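Local coordinates for Exo-beta-1,3-galactanase (Bifidobacterium bifidum, PDB 5FLW), which is a putative family 43 glycoside hydrolase that probably removes galactose units from the non-reducing ends of beta-1,3-galactan chains, at residues H11-D16 / F56-S61; I193-G198 / D254-E259; N213-S218 / A238-S243. One frame throughout, in Å; residues are numbered along the deposited sequence.

Contact 1 of 3, residues H11-D16 / F56-S61; sequences HDTSGD and FIAWRS
T13 N donates to W59 O at 2.9 Å, and this backbone bond fastens the type I beta turn D12-G15 to the edge of the first blade of a five-bladed beta-propeller, at W59 beside the outer strand 60-66. The tight part gathers round that one carbonyl. D12 CB presses on W59 O at 3.1 Å; T13 OG1 sits between its own backbone N and carbonyl carbon (chi1 59°), which puts CG2 beside the amide and 3.5 Å from W59 O. D12 is held from within its own turn: S14 N and D16 N reach OD1 from opposite faces of the carboxylate, the first closing an Asx turn. The other oxygen, OD2, lies against S61 CB at 3.5 Å, while S61 OG turns to G63 N. The W59 indole leads away from the turn, toward L20, Y51 and T53.

The looser side, with exposed H11, T13 and S14, is stitched by water. One water accepts a hydrogen bond from W59 N and donates one to H11 O. A second accepts from S61 N at 2.8 Å and lies 2.7 Å from T13 OG1 and 2.9 Å from S14 OG.

Contact 2 of 3, residues I193-G198 / D254-E259; sequences IIKKDG and DPYNSE
D197 N donates to Y256 O in the plane of that carbonyl, at 3.0 Å with an N-H...O angle of 153°, so the chain leaving strand 191-196 is pinned to the type I beta turn D254-N257. The two segments belong to the fourth and fifth blades of the propeller, and K196 carries much of the contact between them. Its CB is still 4.5 Å from Y256 O. CG, anti to the backbone N (chi1 -177°), starts an extended run: CG and CD pass alongside S258 O, and K196 CE comes to 3.7 Å from S258 O. A bend at the last torsion (chi4 54°) then turns NZ onto S258 O at 2.6 Å, from above the carbonyl plane. There NZ also makes a salt bridge to E259 OE2, a weak bond of 3.1 Å, and donates to a water.

K195 packs differently: its CB and CD each approach Y256 CD1 to 4.1 Å, the chain crossing the ring at a slant. Its ammonium goes on to D144, and Y256 OH to Q143 O, which ties both to the third blade. The turn itself is braced by D254, whose OD1 takes Y256 N in an Asx turn and whose OD2 takes N257 ND2. That second bond helps to set the rotation of the amide and places N257 OD1 3.2 Å from D197 CA. Water finishes the job, one molecule donating to both K195 O and P255 O, another to D197 OD1 and N257 OD1. The facing carbonyls of K195, P255 and Y256 are thus answered by bridging water and by D197 N, while the positive charge of K196 probably matters for S258 O and the E259 carboxylate.

Contact 3 of 3, residues N213-S218 / A238-S243; sequences NDNKYS and AKTYDS
T240 OG1 donates a hydrogen bond to N213 O at 2.7 Å, in the plane of the carbonyl, joining the loop before strand 216-220 in one propeller blade to the turn that leads into the next. At about 239-242 the chain makes a short, weakly bonded left-handed helical turn: all four residues have phi between 51° and 58°. The hydroxyl is closely surrounded, with N215 N at 2.9 Å and N215 CG at 3.0 Å, and the N215 side chain runs across T240 at about a right angle. N215 itself is held by OD1, which accepts from V245 N, and by a weak bond from ND2 to N213 OD1. Replacing T240 with valine would probably leave the N213 carbonyl without its hydroxyl partner and put a methyl too large for the spot against N215.

D214 grips the backbone of K239. Its OD1 takes K239 N at 2.8 Å, the donor arriving nearly in line with the C-O bond. The K239 chain, bent at chi2 (-63°), lays CD on N213 CA at 3.7 Å. Beyond it, NZ donates at 2.6 Å to a water that in turn donates to D214 OD2 at 3.0 Å.

In the fold
Contacts 2 and 3 are two joints between the same neighbouring blades: contact 2 ties the fourth blade to the loop between strands 244-250 and 261-266 of the fifth, contact 3 to the linker entering it. Their centres lie 22 Å apart and their nearest atoms about 7 Å; in sequence, both segments of contact 3 fall between those of contact 2. Contact 1 stands apart on the first blade, its centre 28 Å from that of contact 2 and 27 Å from that of contact 3. In family 43 the active site lies at one end of the propeller's central axis, probably here too. The contact centres lie well out from the chain's centre, at 20, 17 and 15 Å.

Contact 1 of 3, residues H11-D16 / F56-S61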
loop_
_atom_site.group_PDB
_atom_site.type_symbol
_atom_site.label_atom_id
_atom_site.label_comp_id
_atom_site.label_asym_id
_atom_site.label_seq_id
_atom_site.Cartn_x
_atom_site.Cartn_y
_atom_site.Cartn_z
ATOM N N HIS A 11 18.002 -1.135 -4.946
ATOM C CA HIS A 11 19.038 -0.418 -4.215
ATOM C C HIS A 11 18.827 1.079 -4.402
ATOM O O HIS A 11 18.227 1.520 -5.389
ATOM C CB HIS A 11 20.470 -0.813 -4.688
ATOM C CG HIS A 11 20.783 -2.253 -4.411
ATOM N ND1 HIS A 11 20.303 -3.275 -5.203
ATOM C CD2 HIS A 11 21.443 -2.850 -3.380
ATOM C CE1 HIS A 11 20.677 -4.438 -4.694
ATOM N NE2 HIS A 11 21.375 -4.209 -3.591
ATOM N N ASP A 12 19.244 1.844 -3.398
ATOM C CA ASP A 12 19.202 3.291 -3.531
ATOM C C ASP A 12 20.534 3.829 -4.070
ATOM O O ASP A 12 21.516 3.093 -4.240
ATOM C CB ASP A 12 18.734 3.941 -2.223
ATOM C CG ASP A 12 19.717 3.777 -1.054
ATOM O OD1 ASP A 12 20.944 3.701 -1.268
ATOM O OD2 ASP A 12 19.223 3.777 0.111
ATOM N N THR A 13 20.565 5.133 -4.339
ATOM C CA THR A 13 21.750 5.749 -4.932
ATOM C C THR A 13 22.915 5.877 -3.948
ATOM O O THR A 13 24.000 6.311 -4.354
ATOM C CB THR A 13 21.400 7.105 -5.540
ATOM O OG1 THR A 13 20.864 7.947 -4.511
ATOM C CG2 THR A 13 20.349 6.934 -6.658
ATOM N N SER A 14 22.711 5.539 -2.674
ATOM C CA SER A 14 23.775 5.476 -1.682
ATOM C C SER A 14 24.422 4.092 -1.610
ATOM O O SER A 14 25.369 3.913 -0.834
ATOM C CB SER A 14 23.222 5.817 -0.296
ATOM O OG SER A 14 22.540 7.060 -0.264
ATOM N N GLY A 15 23.941 3.116 -2.384
ATOM C CA GLY A 15 24.490 1.773 -2.318
ATOM C C GLY A 15 23.833 0.828 -1.315
ATOM O O GLY A 15 24.304 -0.304 -1.155
ATOM N N ASP A 16 22.823 1.266 -0.575
ATOM C CA ASP A 16 22.095 0.385 0.338
ATOM C C ASP A 16 20.913 -0.300 -0.356
ATOM O O ASP A 16 20.320 0.241 -1.303
ATOM C CB ASP A 16 21.591 1.229 1.498
ATOM C CG ASP A 16 22.725 1.776 2.357
ATOM O OD1 ASP A 16 23.680 1.059 2.715
ATOM O OD2 ASP A 16 22.727 3.002 2.577
ATOM N N PHE A 56 11.409 5.227 -11.452
ATOM C CA PHE A 56 11.279 3.882 -10.877
ATOM C C PHE A 56 12.473 2.994 -11.207
ATOM O O PHE A 56 12.382 1.768 -11.131
ATOM C CB PHE A 56 9.951 3.222 -11.250
ATOM C CG PHE A 56 8.778 3.954 -10.727
ATOM C CD1 PHE A 56 8.295 3.684 -9.460
ATOM C CD2 PHE A 56 8.175 4.960 -11.480
ATOM C CE1 PHE A 56 7.208 4.387 -8.956
ATOM C CE2 PHE A 56 7.087 5.672 -10.985
ATOM C CZ PHE A 56 6.613 5.386 -9.715
ATOM N N ILE A 57 13.597 3.613 -11.557
ATOM C CA ILE A 57 14.882 2.926 -11.715
ATOM C C ILE A 57 15.845 3.327 -10.599
ATOM O O ILE A 57 16.303 2.478 -9.828
ATOM C CB ILE A 57 15.503 3.166 -13.113
ATOM C CG1 ILE A 57 14.497 2.864 -14.247
ATOM C CG2 ILE A 57 16.822 2.361 -13.274
ATOM C CD1 ILE A 57 15.008 3.174 -15.653
ATOM N N ALA A 58 16.155 4.628 -10.487
ATOM C CA ALA A 58 17.018 5.147 -9.429
ATOM C C ALA A 58 16.180 5.644 -8.258
ATOM O O ALA A 58 15.186 6.359 -8.438
ATOM C CB ALA A 58 17.859 6.316 -9.948
ATOM N N TRP A 59 16.603 5.295 -7.054
ATOM C CA TRP A 59 15.862 5.659 -5.846
ATOM C C TRP A 59 16.770 6.448 -4.917
ATOM O O TRP A 59 17.799 5.936 -4.464
ATOM C CB TRP A 59 15.360 4.410 -5.107
ATOM C CG TRP A 59 14.269 3.674 -5.793
ATOM C CD1 TRP A 59 14.382 2.529 -6.519
ATOM C CD2 TRP A 59 12.874 4.000 -5.751
ATOM N NE1 TRP A 59 13.137 2.132 -6.960
ATOM C CE2 TRP A 59 12.196 3.018 -6.501
ATOM C CE3 TRP A 59 12.131 5.047 -5.155
ATOM C CZ2 TRP A 59 10.791 3.039 -6.676
ATOM C CZ3 TRP A 59 10.741 5.070 -5.312
ATOM C CH2 TRP A 59 10.083 4.063 -6.073
ATOM N N ARG A 60 16.398 7.691 -4.640
ATOM C CA ARG A 60 17.193 8.512 -3.742
ATOM C C ARG A 60 16.640 8.406 -2.316
ATOM O O ARG A 60 15.463 8.692 -2.072
ATOM C CB ARG A 60 17.244 9.964 -4.214
ATOM C CG ARG A 60 18.225 10.755 -3.349
ATOM C CD ARG A 60 17.708 12.108 -3.121
ATOM N NE ARG A 60 18.696 13.098 -2.692
ATOM C CZ ARG A 60 18.895 13.452 -1.424
ATOM N NH1 ARG A 60 18.213 12.834 -0.442
ATOM N NH2 ARG A 60 19.761 14.437 -1.146
ATOM N N SER A 61 17.481 7.998 -1.372
ATOM C CA SER A 61 17.041 7.859 0.003
ATOM C C SER A 61 16.879 9.226 0.675
ATOM O O SER A 61 17.722 10.120 0.519
ATOM C CB SER A 61 18.079 7.067 0.782
ATOM O OG SER A 61 17.696 6.960 2.169
HETATM O O HOH W 1 18.941 3.557 -7.175
HETATM O O HOH W 2 20.181 7.629 -1.895
#

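Contact 2 of 3, residues I193-G198 / D254-E259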
loop_
_atom_site.group_PDB
_atom_site.type_symbol
_atom_site.label_atom_id
_atom_site.label_comp_id
_atom_site.label_asym_id
_atom_site.label_seq_id
_atom_site.Cartn_x
_atom_site.Cartn_y
_atom_site.Cartn_z
ATOM N N ILE A 193 -6.310 1.100 -4.530
ATOM C CA ILE A 193 -7.388 1.558 -5.408
ATOM C C ILE A 193 -6.869 2.633 -6.353
ATOM O O ILE A 193 -6.172 3.562 -5.931
ATOM C CB ILE A 193 -8.605 2.113 -4.605
ATOM C CG1 ILE A 193 -9.300 0.985 -3.824
ATOM C CG2 ILE A 193 -9.640 2.836 -5.518
ATOM C CD1 ILE A 193 -10.440 1.419 -2.907
ATOM N N ILE A 194 -7.285 2.545 -7.617
ATOM C CA ILE A 194 -7.068 3.597 -8.605
ATOM C C ILE A 194 -8.417 3.908 -9.248
ATOM O O ILE A 194 -9.411 3.196 -9.057
ATOM C CB ILE A 194 -5.996 3.271 -9.692
ATOM C CG1 ILE A 194 -6.383 2.044 -10.537
ATOM C CG2 ILE A 194 -4.604 3.101 -9.081
ATOM C CD1 ILE A 194 -7.242 2.332 -11.732
ATOM N N LYS A 195 -8.442 5.006 -9.989
ATOM C CA LYS A 195 -9.630 5.437 -10.717
ATOM C C LYS A 195 -9.264 5.772 -12.158
ATOM O O LYS A 195 -8.249 6.424 -12.413
ATOM C CB LYS A 195 -10.222 6.712 -10.082
ATOM C CG LYS A 195 -11.701 7.023 -10.418
ATOM C CD LYS A 195 -12.068 8.407 -9.898
ATOM C CE LYS A 195 -13.538 8.695 -10.030
ATOM N NZ LYS A 195 -13.972 9.944 -9.354
ATOM N N LYS A 196 -10.092 5.317 -13.098
ATOM C CA LYS A 196 -9.893 5.642 -14.504
ATOM C C LYS A 196 -11.251 5.874 -15.158
ATOM O O LYS A 196 -12.110 4.981 -15.151
ATOM C CB LYS A 196 -9.149 4.525 -15.241
ATOM C CG LYS A 196 -8.862 4.854 -16.694
ATOM C CD LYS A 196 -8.430 3.602 -17.437
ATOM C CE LYS A 196 -8.371 3.806 -18.933
ATOM N NZ LYS A 196 -7.516 4.970 -19.274
ATOM N N ASP A 197 -11.435 7.062 -15.731
ATOM C CA ASP A 197 -12.646 7.388 -16.494
ATOM C C ASP A 197 -13.909 7.050 -15.707
ATOM O O ASP A 197 -14.837 6.404 -16.206
ATOM C CB ASP A 197 -12.644 6.726 -17.869
ATOM C CG ASP A 197 -13.801 7.193 -18.738
ATOM O OD1 ASP A 197 -14.296 8.319 -18.515
ATOM O OD2 ASP A 197 -14.215 6.402 -19.656
ATOM N N GLY A 198 -13.925 7.482 -14.441
ATOM C CA GLY A 198 -15.091 7.340 -13.594
ATOM C C GLY A 198 -15.267 5.990 -12.922
ATOM O O GLY A 198 -16.212 5.842 -12.136
ATOM N N ASP A 254 -2.709 13.043 -15.790
ATOM C CA ASP A 254 -4.009 13.021 -15.126
ATOM C C ASP A 254 -4.141 11.691 -14.396
ATOM O O ASP A 254 -4.355 10.653 -15.046
ATOM C CB ASP A 254 -5.156 13.179 -16.126
ATOM C CG ASP A 254 -6.504 13.276 -15.446
ATOM O OD1 ASP A 254 -6.573 13.081 -14.205
ATOM O OD2 ASP A 254 -7.502 13.557 -16.156
ATOM N N PRO A 255 -4.046 11.672 -13.072
ATOM C CA PRO A 255 -4.102 10.379 -12.359
ATOM C C PRO A 255 -5.444 9.682 -12.466
ATOM O O PRO A 255 -5.521 8.478 -12.177
ATOM C CB PRO A 255 -3.761 10.755 -10.915
ATOM C CG PRO A 255 -4.126 12.190 -10.817
ATOM C CD PRO A 255 -3.874 12.814 -12.159
ATOM N N TYR A 256 -6.500 10.407 -12.840
ATOM C CA TYR A 256 -7.857 9.881 -12.927
ATOM C C TYR A 256 -8.264 9.471 -14.340
ATOM O O TYR A 256 -9.355 8.933 -14.519
ATOM C CB TYR A 256 -8.854 10.884 -12.310
ATOM C CG TYR A 256 -8.424 11.291 -10.914
ATOM C CD1 TYR A 256 -8.533 10.394 -9.850
ATOM C CD2 TYR A 256 -7.869 12.555 -10.657
ATOM C CE1 TYR A 256 -8.126 10.752 -8.577
ATOM C CE2 TYR A 256 -7.453 12.926 -9.373
ATOM C CZ TYR A 256 -7.581 12.022 -8.345
ATOM O OH TYR A 256 -7.165 12.354 -7.064
ATOM N N ASN A 257 -7.411 9.694 -15.334
ATOM C CA ASN A 257 -7.676 9.298 -16.717
ATOM C C ASN A 257 -6.363 8.910 -17.383
ATOM O O ASN A 257 -6.025 9.373 -18.468
ATOM C CB ASN A 257 -8.407 10.399 -17.485
ATOM C CG ASN A 257 -9.824 10.559 -17.025
ATOM O OD1 ASN A 257 -10.660 9.696 -17.305
ATOM N ND2 ASN A 257 -10.110 11.640 -16.293
ATOM N N SER A 258 -5.622 8.030 -16.736
ATOM C CA SER A 258 -4.293 7.669 -17.185
ATOM C C SER A 258 -4.391 6.455 -18.108
ATOM O O SER A 258 -5.315 5.643 -18.005
ATOM C CB SER A 258 -3.407 7.422 -15.952
ATOM O OG SER A 258 -2.147 6.868 -16.298
ATOM N N GLU A 259 -3.457 6.366 -19.049
ATOM C CA GLU A 259 -3.345 5.218 -19.942
ATOM C C GLU A 259 -2.231 4.266 -19.562
ATOM O O GLU A 259 -2.100 3.208 -20.189
ATOM C CB GLU A 259 -3.174 5.649 -21.408
ATOM C CG GLU A 259 -4.320 6.512 -21.987
ATOM C CD GLU A 259 -5.679 5.769 -22.095
ATOM O OE1 GLU A 259 -5.702 4.523 -22.339
ATOM O OE2 GLU A 259 -6.753 6.435 -21.955
HETATM O O HOH W 3 -6.280 6.739 -14.215
HETATM O O HOH W 4 -6.195 6.755 -9.953
HETATM O O HOH W 5 -8.993 7.370 -19.294
HETATM O O HOH W 6 -13.372 10.930 -17.446
HETATM O O HOH W 7 -11.927 9.218 -13.331
#

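Contact 3 of 3, residues N213-S218 / A238-S243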
loop_
_atom_site.group_PDB
_atom_site.type_symbol
_atom_site.label_atom_id
_atom_site.label_comp_id
_atom_site.label_asym_id
_atom_site.label_seq_id
_atom_site.Cartn_x
_atom_site.Cartn_y
_atom_site.Cartn_z
ATOM N N ASN A 213 -0.631 -15.983 -3.749
ATOM C CA ASN A 213 -1.898 -16.466 -4.275
ATOM C C ASN A 213 -2.283 -15.640 -5.493
ATOM O O ASN A 213 -1.644 -14.633 -5.822
ATOM C CB ASN A 213 -3.010 -16.411 -3.194
ATOM C CG ASN A 213 -3.248 -14.989 -2.648
ATOM O OD1 ASN A 213 -3.853 -14.147 -3.310
ATOM N ND2 ASN A 213 -2.807 -14.747 -1.422
ATOM N N ASP A 214 -3.349 -16.073 -6.163
ATOM C CA ASP A 214 -3.877 -15.328 -7.300
ATOM C C ASP A 214 -4.665 -14.148 -6.738
ATOM O O ASP A 214 -5.778 -14.311 -6.208
ATOM C CB ASP A 214 -4.743 -16.226 -8.178
ATOM C CG ASP A 214 -3.944 -17.297 -8.901
ATOM O OD1 ASP A 214 -2.732 -17.093 -9.189
ATOM O OD2 ASP A 214 -4.553 -18.351 -9.223
ATOM N N ASN A 215 -4.072 -12.952 -6.825
ATOM C CA ASN A 215 -4.718 -11.745 -6.335
ATOM C C ASN A 215 -5.884 -11.355 -7.261
ATOM O O ASN A 215 -5.979 -11.793 -8.416
ATOM C CB ASN A 215 -3.709 -10.597 -6.243
ATOM C CG ASN A 215 -2.571 -10.845 -5.213
ATOM O OD1 ASN A 215 -1.644 -10.038 -5.132
ATOM N ND2 ASN A 215 -2.632 -11.946 -4.457
ATOM N N LYS A 216 -6.784 -10.511 -6.741
ATOM C CA LYS A 216 -8.003 -10.194 -7.483
ATOM C C LYS A 216 -8.332 -8.704 -7.413
ATOM O O LYS A 216 -7.783 -7.944 -6.595
ATOM C CB LYS A 216 -9.201 -11.005 -6.965
ATOM C CG LYS A 216 -8.956 -12.472 -6.835
ATOM C CD LYS A 216 -10.256 -13.207 -6.525
ATOM C CE LYS A 216 -10.051 -14.700 -6.568
ATOM N NZ LYS A 216 -11.270 -15.466 -6.179
ATOM N N TYR A 217 -9.277 -8.298 -8.277
ATOM C CA TYR A 217 -9.762 -6.924 -8.301
ATOM C C TYR A 217 -11.284 -6.868 -8.465
ATOM O O TYR A 217 -11.932 -7.811 -8.957
ATOM C CB TYR A 217 -9.049 -6.077 -9.371
ATOM C CG TYR A 217 -9.511 -6.372 -10.787
ATOM C CD1 TYR A 217 -9.133 -7.556 -11.432
ATOM C CD2 TYR A 217 -10.336 -5.485 -11.475
ATOM C CE1 TYR A 217 -9.560 -7.857 -12.727
ATOM C CE2 TYR A 217 -10.777 -5.772 -12.783
ATOM C CZ TYR A 217 -10.381 -6.955 -13.403
ATOM O OH TYR A 217 -10.801 -7.230 -14.696
ATOM N N SER A 218 -11.844 -5.726 -8.058
ATOM C CA SER A 218 -13.261 -5.422 -8.191
ATOM C C SER A 218 -13.381 -3.984 -8.683
ATOM O O SER A 218 -12.469 -3.178 -8.485
ATOM C CB SER A 218 -13.973 -5.618 -6.845
ATOM O OG SER A 218 -15.342 -5.310 -6.905
ATOM N N ALA A 238 -0.541 -18.336 -11.628
ATOM C CA ALA A 238 0.710 -17.580 -11.596
ATOM C C ALA A 238 1.000 -16.996 -10.217
ATOM O O ALA A 238 2.096 -16.463 -10.009
ATOM C CB ALA A 238 0.721 -16.438 -12.613
ATOM N N LYS A 239 0.042 -17.054 -9.277
ATOM C CA LYS A 239 0.211 -16.469 -7.937
ATOM C C LYS A 239 0.643 -15.000 -8.011
ATOM O O LYS A 239 1.486 -14.549 -7.237
ATOM C CB LYS A 239 1.187 -17.269 -7.058
ATOM C CG LYS A 239 0.965 -18.758 -6.935
ATOM C CD LYS A 239 -0.342 -19.102 -6.300
ATOM C CE LYS A 239 -0.414 -20.627 -6.099
ATOM N NZ LYS A 239 -1.817 -21.149 -5.842
ATOM N N THR A 240 0.057 -14.244 -8.954
ATOM C CA THR A 240 0.394 -12.826 -9.141
ATOM C C THR A 240 1.894 -12.675 -9.422
ATOM O O THR A 240 2.576 -11.805 -8.869
ATOM C CB THR A 240 -0.054 -11.969 -7.946
ATOM O OG1 THR A 240 -1.314 -12.445 -7.454
ATOM C CG2 THR A 240 -0.238 -10.519 -8.363
ATOM N N TYR A 241 2.427 -13.596 -10.227
ATOM C CA TYR A 241 3.872 -13.672 -10.495
ATOM C C TYR A 241 4.677 -13.820 -9.200
ATOM O O TYR A 241 5.702 -13.155 -8.978
ATOM C CB TYR A 241 4.354 -12.551 -11.419
ATOM C CG TYR A 241 3.700 -12.733 -12.759
ATOM C CD1 TYR A 241 4.008 -13.838 -13.536
ATOM C CD2 TYR A 241 2.713 -11.853 -13.213
ATOM C CE1 TYR A 241 3.397 -14.050 -14.755
ATOM C CE2 TYR A 241 2.091 -12.046 -14.434
ATOM C CZ TYR A 241 2.434 -13.159 -15.204
ATOM O OH TYR A 241 1.852 -13.409 -16.449
ATOM N N ASP A 242 4.180 -14.722 -8.342
ATOM C CA ASP A 242 4.781 -15.037 -7.048
ATOM C C ASP A 242 5.055 -13.772 -6.231
ATOM O O ASP A 242 6.183 -13.497 -5.810
ATOM C CB ASP A 242 6.025 -15.923 -7.193
ATOM C CG ASP A 242 6.548 -16.425 -5.848
ATOM O OD1 ASP A 242 5.769 -16.485 -4.872
ATOM O OD2 ASP A 242 7.754 -16.763 -5.777
ATOM N N SER A 243 4.006 -12.966 -6.050
ATOM C CA SER A 243 4.117 -11.753 -5.257
ATOM C C SER A 243 2.785 -11.497 -4.569
ATOM O O SER A 243 1.782 -12.163 -4.844
ATOM C CB SER A 243 4.528 -10.530 -6.112
ATOM O OG SER A 243 3.440 -10.017 -6.878
HETATM O O HOH W 8 -0.161 -13.157 -3.044
HETATM O O HOH W 9 -2.376 -14.958 -10.508
HETATM O O HOH W 10 -3.421 -20.722 -7.817
#